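Local coordinates for protein aminotransferase (Neisseria meningitidis Z2491, PDB 3JTX) that probably transfers amino groups between amino acids and keto acids, using a covalently held pyridoxal 5'-phosphate cofactor, at residues L95-S100 with L269-H274; R101-S106 with L238-L243; Q131-A136 with A205-Y210. All coordinates share one frame; numbering follows the deposited sequence. Where two conformers were deposited one is given.

Contact 1. Residues L95-S100 with L269-H274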
loop_
_atom_site.group_PDB
_atom_site.type_symbol
_atom_site.label_atom_id
_atom_site.label_comp_id
_atom_site.label_asym_id
_atom_site.label_seq_id
_atom_site.Cartn_x
_atom_site.Cartn_y
_atom_site.Cartn_z
ATOM N N LEU A 95 -11.521 6.768 6.800
ATOM C CA LEU A 95 -10.295 6.908 5.973
ATOM C C LEU A 95 -10.436 6.086 4.704
ATOM O O LEU A 95 -10.843 4.922 4.756
ATOM C CB LEU A 95 -9.029 6.437 6.711
ATOM C CG LEU A 95 -8.543 7.252 7.910
ATOM C CD1 LEU A 95 -7.291 6.575 8.574
ATOM C CD2 LEU A 95 -8.270 8.733 7.487
ATOM N N PRO A 96 -10.080 6.673 3.552
ATOM C CA PRO A 96 -9.986 5.802 2.379
ATOM C C PRO A 96 -8.787 4.850 2.453
ATOM O O PRO A 96 -7.732 5.188 3.031
ATOM C CB PRO A 96 -9.823 6.791 1.222
ATOM C CG PRO A 96 -9.247 8.018 1.836
ATOM C CD PRO A 96 -9.608 8.044 3.285
ATOM N N VAL A 97 -8.927 3.677 1.843
ATOM C CA VAL A 97 -7.848 2.691 1.831
ATOM C C VAL A 97 -7.686 2.091 0.432
ATOM O O VAL A 97 -8.622 2.090 -0.360
ATOM C CB VAL A 97 -8.102 1.572 2.858
ATOM C CG1 VAL A 97 -8.142 2.143 4.294
ATOM C CG2 VAL A 97 -9.401 0.809 2.535
ATOM N N LEU A 98 -6.500 1.577 0.134
ATOM C CA LEU A 98 -6.167 1.111 -1.219
ATOM C C LEU A 98 -6.525 -0.373 -1.362
ATOM O O LEU A 98 -5.649 -1.230 -1.588
ATOM C CB LEU A 98 -4.683 1.370 -1.534
ATOM C CG LEU A 98 -4.199 2.801 -1.196
ATOM C CD1 LEU A 98 -2.746 3.014 -1.649
ATOM C CD2 LEU A 98 -5.130 3.869 -1.824
ATOM N N GLY A 99 -7.814 -0.651 -1.199
ATOM C CA GLY A 99 -8.310 -2.015 -1.031
ATOM C C GLY A 99 -8.289 -2.410 0.429
ATOM O O GLY A 99 -7.449 -1.922 1.205
ATOM N N SER A 100 -9.213 -3.286 0.833
ATOM C CA SER A 100 -9.268 -3.693 2.237
ATOM C C SER A 100 -8.041 -4.517 2.643
ATOM O O SER A 100 -7.673 -4.521 3.821
ATOM C CB SER A 100 -10.568 -4.453 2.559
ATOM O OG SER A 100 -10.627 -5.707 1.899
ATOM N N LEU A 269 -1.699 8.511 11.065
ATOM C CA LEU A 269 -0.301 8.888 11.274
ATOM C C LEU A 269 0.627 7.789 10.742
ATOM O O LEU A 269 1.587 8.054 10.026
ATOM C CB LEU A 269 -0.016 9.147 12.761
ATOM C CG LEU A 269 1.417 9.569 13.127
ATOM C CD1 LEU A 269 1.882 10.822 12.327
ATOM C CD2 LEU A 269 1.510 9.815 14.654
ATOM N N TYR A 270 0.326 6.553 11.109
ATOM C CA TYR A 270 1.076 5.404 10.628
ATOM C C TYR A 270 1.041 5.312 9.101
ATOM O O TYR A 270 2.069 5.022 8.483
ATOM C CB TYR A 270 0.487 4.123 11.231
ATOM C CG TYR A 270 1.151 2.843 10.791
ATOM C CD1 TYR A 270 2.186 2.291 11.527
ATOM C CD2 TYR A 270 0.702 2.153 9.689
ATOM C CE1 TYR A 270 2.795 1.088 11.142
ATOM C CE2 TYR A 270 1.314 0.968 9.288
ATOM C CZ TYR A 270 2.355 0.439 10.033
ATOM O OH TYR A 270 2.957 -0.755 9.630
ATOM N N ARG A 271 -0.131 5.573 8.508
ATOM C CA ARG A 271 -0.332 5.430 7.077
ATOM C C ARG A 271 0.409 6.500 6.280
ATOM O O ARG A 271 0.729 6.281 5.112
ATOM C CB ARG A 271 -1.823 5.411 6.716
ATOM C CG ARG A 271 -2.536 4.154 7.198
ATOM C CD ARG A 271 -4.042 4.250 7.055
ATOM N NE ARG A 271 -4.411 4.231 5.652
ATOM C CZ ARG A 271 -4.396 3.162 4.875
ATOM N NH1 ARG A 271 -4.055 1.973 5.352
ATOM N NH2 ARG A 271 -4.742 3.284 3.612
ATOM N N THR A 272 0.715 7.634 6.902
ATOM C CA THR A 272 1.518 8.656 6.219
ATOM C C THR A 272 2.917 8.129 5.942
ATOM O O THR A 272 3.500 8.452 4.906
ATOM C CB THR A 272 1.563 10.030 6.947
ATOM O OG1 THR A 272 2.371 9.951 8.128
ATOM C CG2 THR A 272 0.154 10.488 7.281
ATOM N N TYR A 273 3.432 7.267 6.821
ATOM C CA TYR A 273 4.731 6.636 6.591
ATOM C C TYR A 273 4.619 5.373 5.739
ATOM O O TYR A 273 5.484 5.118 4.886
ATOM C CB TYR A 273 5.415 6.327 7.929
ATOM C CG TYR A 273 5.887 7.571 8.645
ATOM C CD1 TYR A 273 7.122 8.118 8.359
ATOM C CD2 TYR A 273 5.084 8.212 9.580
ATOM C CE1 TYR A 273 7.577 9.274 8.989
ATOM C CE2 TYR A 273 5.524 9.379 10.222
ATOM C CZ TYR A 273 6.768 9.901 9.921
ATOM O OH TYR A 273 7.211 11.037 10.557
ATOM N N HIS A 274 3.551 4.606 5.962
ATOM C CA HIS A 274 3.294 3.319 5.291
ATOM C C HIS A 274 3.019 3.509 3.787
ATOM O O HIS A 274 3.186 2.570 2.991
ATOM C CB HIS A 274 2.156 2.641 6.076
ATOM C CG HIS A 274 1.454 1.519 5.390
ATOM N ND1 HIS A 274 0.206 1.669 4.808
ATOM C CD2 HIS A 274 1.745 0.196 5.324
ATOM C CE1 HIS A 274 -0.207 0.495 4.360
ATOM N NE2 HIS A 274 0.714 -0.412 4.647
HETATM O O HOH W 1 -5.838 6.545 4.438
#
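Leu95 opens the contact with a loose apolar touch, its CD1 lying 4.3 Å from CD of Arg271. The rest of the contact is made by the end of that arginine. Its chain runs extended to CD, and the bend at chi3 (69°) turns the guanidinium along the strand, toward Val97. Pro96 contributes its carbonyl. Pro96 O is 3.6 Å from Arg271 NH2, too long to count as a direct bond. A water closes the distance instead. It lies 2.7 Å from Pro96 O and accepts a hydrogen bond from Arg271 NE at 3.0 Å, sitting in the guanidinium plane at its edge. Val97 covers one face of the group. Its CG1 is 3.7 Å from Arg271 NH2, offset toward the rim. Leu98 brings only its backbone N near the guanidinium edge, at 4.3 Å from NH2. That N donates to Glu102, the same carboxylate that forms a salt bridge with Arg271 NH2. Leu98 is the centre of an inverse gamma turn. Gly99 is the N-cap of helix 100-111, and Ser100 N at its start binds the cofactor phosphate of the modified lysine, residue 245. An edge strand leading through a tight turn into a helix whose N-terminus holds the phosphate is characteristic of the fold type I PLP-dependent enzymes.

Contact 2. Residues R101-S106 with L238-L243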
loop_
_atom_site.group_PDB
_atom_site.type_symbol
_atom_site.label_atom_id
_atom_site.label_comp_id
_atom_site.label_asym_id
_atom_site.label_seq_id
_atom_site.Cartn_x
_atom_site.Cartn_y
_atom_site.Cartn_z
ATOM N N ARG A 101 -7.398 -5.219 1.702
ATOM C CA ARG A 101 -6.234 -6.052 2.071
ATOM C C ARG A 101 -5.147 -5.254 2.806
ATOM O O ARG A 101 -4.785 -5.591 3.940
ATOM C CB ARG A 101 -5.623 -6.731 0.840
ATOM C CG ARG A 101 -4.368 -7.559 1.167
ATOM C CD ARG A 101 -3.928 -8.435 -0.006
ATOM N NE ARG A 101 -4.957 -9.436 -0.246
ATOM C CZ ARG A 101 -4.779 -10.751 -0.222
ATOM N NH1 ARG A 101 -3.573 -11.298 -0.044
ATOM N NH2 ARG A 101 -5.835 -11.532 -0.407
ATOM N N GLU A 102 -4.626 -4.194 2.175
ATOM C CA GLU A 102 -3.566 -3.400 2.798
ATOM C C GLU A 102 -4.030 -2.804 4.125
ATOM O O GLU A 102 -3.244 -2.684 5.065
ATOM C CB GLU A 102 -3.017 -2.314 1.846
ATOM C CG GLU A 102 -3.991 -1.200 1.486
ATOM C CD GLU A 102 -3.967 0.024 2.427
ATOM O OE1 GLU A 102 -3.299 -0.001 3.480
ATOM O OE2 GLU A 102 -4.636 1.029 2.099
ATOM N N ALA A 103 -5.305 -2.438 4.185
ATOM C CA ALA A 103 -5.911 -1.802 5.345
ATOM C C ALA A 103 -5.973 -2.760 6.529
ATOM O O ALA A 103 -5.563 -2.418 7.622
ATOM C CB ALA A 103 -7.329 -1.312 4.985
ATOM N N LEU A 104 -6.459 -3.975 6.288
ATOM C CA LEU A 104 -6.561 -4.978 7.341
ATOM C C LEU A 104 -5.160 -5.355 7.830
ATOM O O LEU A 104 -4.919 -5.453 9.041
ATOM C CB LEU A 104 -7.270 -6.233 6.813
ATOM C CG LEU A 104 -8.768 -6.148 6.542
ATOM C CD1 LEU A 104 -9.206 -7.216 5.519
ATOM C CD2 LEU A 104 -9.582 -6.261 7.848
ATOM N N PHE A 105 -4.241 -5.565 6.887
ATOM C CA PHE A 105 -2.871 -5.944 7.233
ATOM C C PHE A 105 -2.182 -4.880 8.078
ATOM O O PHE A 105 -1.647 -5.165 9.160
ATOM C CB PHE A 105 -2.036 -6.227 5.974
ATOM C CG PHE A 105 -0.624 -6.666 6.292
ATOM C CD1 PHE A 105 -0.336 -8.001 6.501
ATOM C CD2 PHE A 105 0.399 -5.736 6.420
ATOM C CE1 PHE A 105 0.970 -8.424 6.831
ATOM C CE2 PHE A 105 1.718 -6.144 6.737
ATOM C CZ PHE A 105 1.986 -7.493 6.957
ATOM N N SER A 106 -2.186 -3.639 7.590
ATOM C CA SER A 106 -1.511 -2.564 8.304
ATOM C C SER A 106 -2.164 -2.261 9.656
ATOM O O SER A 106 -1.457 -2.022 10.641
ATOM C CB SER A 106 -1.416 -1.296 7.449
ATOM O OG SER A 106 -2.683 -0.853 7.027
ATOM N N LEU A 238 -14.209 -0.860 14.079
ATOM C CA LEU A 238 -13.840 -0.409 12.752
ATOM C C LEU A 238 -14.443 -1.365 11.730
ATOM O O LEU A 238 -14.291 -2.574 11.852
ATOM C CB LEU A 238 -12.332 -0.395 12.582
ATOM C CG LEU A 238 -11.529 0.670 13.344
ATOM C CD1 LEU A 238 -10.041 0.350 13.166
ATOM C CD2 LEU A 238 -11.863 2.110 12.871
HETATM N N MSE A 239 -15.137 -0.815 10.736
HETATM C CA MSE A 239 -15.563 -1.594 9.590
HETATM C C MSE A 239 -14.579 -1.382 8.442
HETATM O O MSE A 239 -14.068 -0.282 8.242
HETATM C CB MSE A 239 -16.970 -1.175 9.158
HETATM C CG MSE A 239 -17.007 0.177 8.509
HETATM SE SE MSE A 239 -18.689 0.680 7.679
HETATM C CE MSE A 239 -18.830 -0.400 6.233
ATOM N N PHE A 240 -14.318 -2.447 7.692
ATOM C CA PHE A 240 -13.448 -2.414 6.532
ATOM C C PHE A 240 -14.297 -2.812 5.339
ATOM O O PHE A 240 -14.974 -3.861 5.362
ATOM C CB PHE A 240 -12.300 -3.421 6.707
ATOM C CG PHE A 240 -11.338 -3.048 7.756
ATOM C CD1 PHE A 240 -11.633 -3.252 9.103
ATOM C CD2 PHE A 240 -10.115 -2.478 7.415
ATOM C CE1 PHE A 240 -10.754 -2.903 10.071
ATOM C CE2 PHE A 240 -9.210 -2.119 8.402
ATOM C CZ PHE A 240 -9.528 -2.330 9.738
ATOM N N THR A 241 -14.326 -1.972 4.311
ATOM C CA THR A 241 -15.013 -2.351 3.102
ATOM C C THR A 241 -14.301 -1.908 1.842
ATOM O O THR A 241 -13.248 -1.273 1.907
ATOM C CB THR A 241 -16.490 -1.948 3.120
ATOM O OG1 THR A 241 -17.164 -2.680 2.089
ATOM C CG2 THR A 241 -16.687 -0.423 2.930
ATOM N N SER A 242 -14.884 -2.257 0.695
ATOM C CA SER A 242 -14.202 -2.211 -0.556
ATOM C C SER A 242 -15.181 -2.088 -1.701
ATOM O O SER A 242 -16.329 -2.518 -1.594
ATOM C CB SER A 242 -13.429 -3.537 -0.670
ATOM O OG SER A 242 -12.846 -3.721 -1.896
ATOM N N LEU A 243 -14.708 -1.517 -2.804
ATOM C CA LEU A 243 -15.448 -1.493 -4.069
ATOM C C LEU A 243 -15.249 -2.777 -4.900
ATOM O O LEU A 243 -15.873 -2.934 -5.936
ATOM C CB LEU A 243 -15.027 -0.273 -4.909
ATOM C CG LEU A 243 -15.426 1.115 -4.393
ATOM C CD1 LEU A 243 -14.729 2.236 -5.217
ATOM C CD2 LEU A 243 -16.954 1.296 -4.399
#
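Phe240 has the most surface buried here, and its ring is met by Leu104 and Ala103 of the helix. Leu104 sits over one face. Its CD2 is 3.8 Å from the centroid of the Phe240 ring and 16° off the normal, a CH-pi contact. The methyl is offset toward the rim, and Leu104 CD2 comes within 3.7 Å of Phe240 CG. With CG beside the backbone N (chi1 -72°), the end of the Leu104 side chain comes nearer the strand than its start, and CD2 does the touching. The CB of Ala103 is directed toward the strand and lies in the ring plane at the edge, 3.9 Å from Phe240 CD2. Ala103 O also comes close, 3.7 Å from Phe240 CE2, on an oblique line. The aromatic ring is therefore held from a face and from an edge by two consecutive residues of one helical turn. Leu104 also touches Ile132 of helix 131-139, and Phe105 turns away from the strand to meet Tyr270 of the second subunit edge-to-face. Backbone Arg101 N and Ser242 OG both bind the cofactor phosphate on the modified lysine at position 245. The contact thus packs helix 100-111 on the central mixed sheet of the large domain, the alpha/beta layering of the fold type I aminotransferases.

Contact 3. Residues Q131-A136 with A205-Y210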
loop_
_atom_site.group_PDB
_atom_site.type_symbol
_atom_site.label_atom_id
_atom_site.label_comp_id
_atom_site.label_asym_id
_atom_site.label_seq_id
_atom_site.Cartn_x
_atom_site.Cartn_y
_atom_site.Cartn_z
ATOM N N GLN A 131 -7.532 -15.764 4.508
ATOM C CA GLN A 131 -6.052 -15.786 4.505
ATOM C C GLN A 131 -5.360 -14.630 5.230
ATOM O O GLN A 131 -4.469 -14.858 6.067
ATOM C CB GLN A 131 -5.561 -15.836 3.025
ATOM C CG GLN A 131 -6.076 -14.606 2.109
ATOM C CD GLN A 131 -6.612 -15.008 0.703
ATOM O OE1 GLN A 131 -6.359 -14.325 -0.310
ATOM N NE2 GLN A 131 -7.343 -16.103 0.647
ATOM N N ILE A 132 -5.772 -13.393 4.930
ATOM C CA ILE A 132 -5.126 -12.189 5.465
ATOM C C ILE A 132 -5.174 -12.162 6.993
ATOM O O ILE A 132 -4.236 -11.727 7.629
ATOM C CB ILE A 132 -5.769 -10.880 4.901
ATOM C CG1 ILE A 132 -5.413 -10.692 3.425
ATOM C CG2 ILE A 132 -5.316 -9.660 5.697
ATOM C CD1 ILE A 132 -3.933 -10.642 3.154
ATOM N N TYR A 133 -6.270 -12.661 7.588
ATOM C CA TYR A 133 -6.389 -12.633 9.057
ATOM C C TYR A 133 -5.219 -13.387 9.704
ATOM O O TYR A 133 -4.620 -12.919 10.679
ATOM C CB TYR A 133 -7.725 -13.202 9.575
ATOM C CG TYR A 133 -8.977 -12.671 8.912
ATOM C CD1 TYR A 133 -8.992 -11.445 8.230
ATOM C CD2 TYR A 133 -10.165 -13.400 8.962
ATOM C CE1 TYR A 133 -10.148 -10.990 7.596
ATOM C CE2 TYR A 133 -11.323 -12.927 8.352
ATOM C CZ TYR A 133 -11.302 -11.739 7.670
ATOM O OH TYR A 133 -12.437 -11.328 7.031
ATOM N N GLU A 134 -4.898 -14.550 9.151
ATOM C CA GLU A 134 -3.808 -15.372 9.664
ATOM C C GLU A 134 -2.447 -14.740 9.378
ATOM O O GLU A 134 -1.617 -14.598 10.268
ATOM C CB GLU A 134 -3.864 -16.756 9.033
ATOM C CG GLU A 134 -2.719 -17.652 9.476
ATOM C CD GLU A 134 -2.606 -18.926 8.648
ATOM O OE1 GLU A 134 -2.733 -18.886 7.395
ATOM O OE2 GLU A 134 -2.355 -19.964 9.272
ATOM N N GLY A 135 -2.212 -14.365 8.123
ATOM C CA GLY A 135 -0.929 -13.783 7.750
ATOM C C GLY A 135 -0.602 -12.511 8.507
ATOM O O GLY A 135 0.524 -12.325 8.967
ATOM N N ALA A 136 -1.584 -11.624 8.623
ATOM C CA ALA A 136 -1.382 -10.323 9.263
ATOM C C ALA A 136 -1.000 -10.510 10.724
ATOM O O ALA A 136 -0.075 -9.868 11.229
ATOM C CB ALA A 136 -2.666 -9.460 9.135
ATOM N N ALA A 205 -12.652 -5.656 14.322
ATOM C CA ALA A 205 -12.447 -5.332 12.924
ATOM C C ALA A 205 -13.423 -6.184 12.110
ATOM O O ALA A 205 -13.338 -7.428 12.112
ATOM C CB ALA A 205 -10.965 -5.594 12.506
ATOM N N SER A 206 -14.367 -5.516 11.446
ATOM C CA SER A 206 -15.409 -6.180 10.683
ATOM C C SER A 206 -15.207 -6.020 9.174
ATOM O O SER A 206 -15.289 -4.916 8.636
ATOM C CB SER A 206 -16.781 -5.654 11.100
ATOM O OG SER A 206 -17.811 -6.450 10.547
ATOM N N ASP A 207 -14.950 -7.148 8.513
ATOM C CA ASP A 207 -14.706 -7.223 7.075
ATOM C C ASP A 207 -16.045 -7.390 6.365
ATOM O O ASP A 207 -16.653 -8.468 6.388
ATOM C CB ASP A 207 -13.757 -8.381 6.785
ATOM C CG ASP A 207 -13.387 -8.521 5.313
ATOM O OD1 ASP A 207 -14.030 -7.903 4.433
ATOM O OD2 ASP A 207 -12.434 -9.294 5.055
ATOM N N GLU A 208 -16.513 -6.303 5.770
ATOM C CA GLU A 208 -17.860 -6.233 5.195
ATOM C C GLU A 208 -17.903 -6.086 3.671
ATOM O O GLU A 208 -18.889 -5.578 3.109
ATOM C CB GLU A 208 -18.641 -5.111 5.891
ATOM C CG GLU A 208 -18.861 -5.460 7.358
ATOM C CD GLU A 208 -19.573 -4.403 8.191
ATOM O OE1 GLU A 208 -20.031 -3.363 7.656
ATOM O OE2 GLU A 208 -19.667 -4.652 9.412
ATOM N N CYS A 209 -16.881 -6.597 2.992
ATOM C CA CYS A 209 -16.762 -6.392 1.547
ATOM C C CYS A 209 -17.877 -7.055 0.728
ATOM O O CYS A 209 -18.080 -6.683 -0.431
ATOM C CB CYS A 209 -15.382 -6.857 1.057
ATOM S SG CYS A 209 -14.041 -5.867 1.784
ATOM N N TYR A 210 -18.603 -8.020 1.308
ATOM C CA TYR A 210 -19.756 -8.643 0.593
ATOM C C TYR A 210 -21.100 -7.998 0.934
ATOM O O TYR A 210 -22.150 -8.517 0.550
ATOM C CB TYR A 210 -19.816 -10.164 0.837
ATOM C CG TYR A 210 -18.629 -10.888 0.244
ATOM C CD1 TYR A 210 -18.624 -11.287 -1.093
ATOM C CD2 TYR A 210 -17.488 -11.138 1.013
ATOM C CE1 TYR A 210 -17.521 -11.937 -1.641
ATOM C CE2 TYR A 210 -16.378 -11.776 0.468
ATOM C CZ TYR A 210 -16.399 -12.176 -0.853
ATOM O OH TYR A 210 -15.306 -12.815 -1.393
#
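Asp207 OD2 is gripped by two partners, the hydroxyl of Tyr133 and the pyridine N1 of the cofactor on the modified lysine at position 245. Tyr133 OH donates to Asp207 OD2 over 2.8 Å. It meets the oxygen on the anti side, 30° out of the carboxylate plane. Seen from the tyrosine, OD2 lies at the ring edge, near the ring plane. Ring and carboxylate planes are 74° apart, almost perpendicular. The hydroxyl lies close to the aspartate stem as well, Tyr133 OH being 3.2 Å from Asp207 CB. The Asp207 carboxylate is extended from the strand, with CG anti to the backbone N (chi1 -178°), and this carries it toward the helix. Its other oxygen has a weak hold in its own segment. Cys209 N donates to Asp207 OD1 at 3.5 Å, a long, weak bond. An aspartate at the end of a central strand, bound to the pyridine nitrogen, is a hallmark of fold type I PLP enzymes. Tyr133, from helix 131-139, is a second-shell residue whose bond is consistent with positioning that aspartate. The tyrosine ring is itself stacked on Phe173 of strand 169-175, which would tend to fix the ring's orientation. Tyr210 lies further along the chain, where its OH binds O3 of the cofactor ring.

How the contacts relate
The segments of all three contacts carry residues that bind the cofactor on the modified lysine at position 245. Contact 1 and contact 2 bring backbone N atoms of Ser100 and Arg101, with Ser242 OG, to its phosphate. In contact 3 Asp207 binds its pyridine N1 and Tyr210 its O3. The centres of contacts 1 and 2 are about 9 Å apart, joined by the salt bridge from Arg271 NH2 to Glu102 OE2 at 2.7 Å. Contacts 2 and 3 have centres about 7 Å apart. Their strands are neighbours, with Phe240 N 2.8 Å from Ser206 O, and their helices meet where Arg101 NH2 is 2.8 Å from Gln131 OE1. Each contact also touches the second subunit.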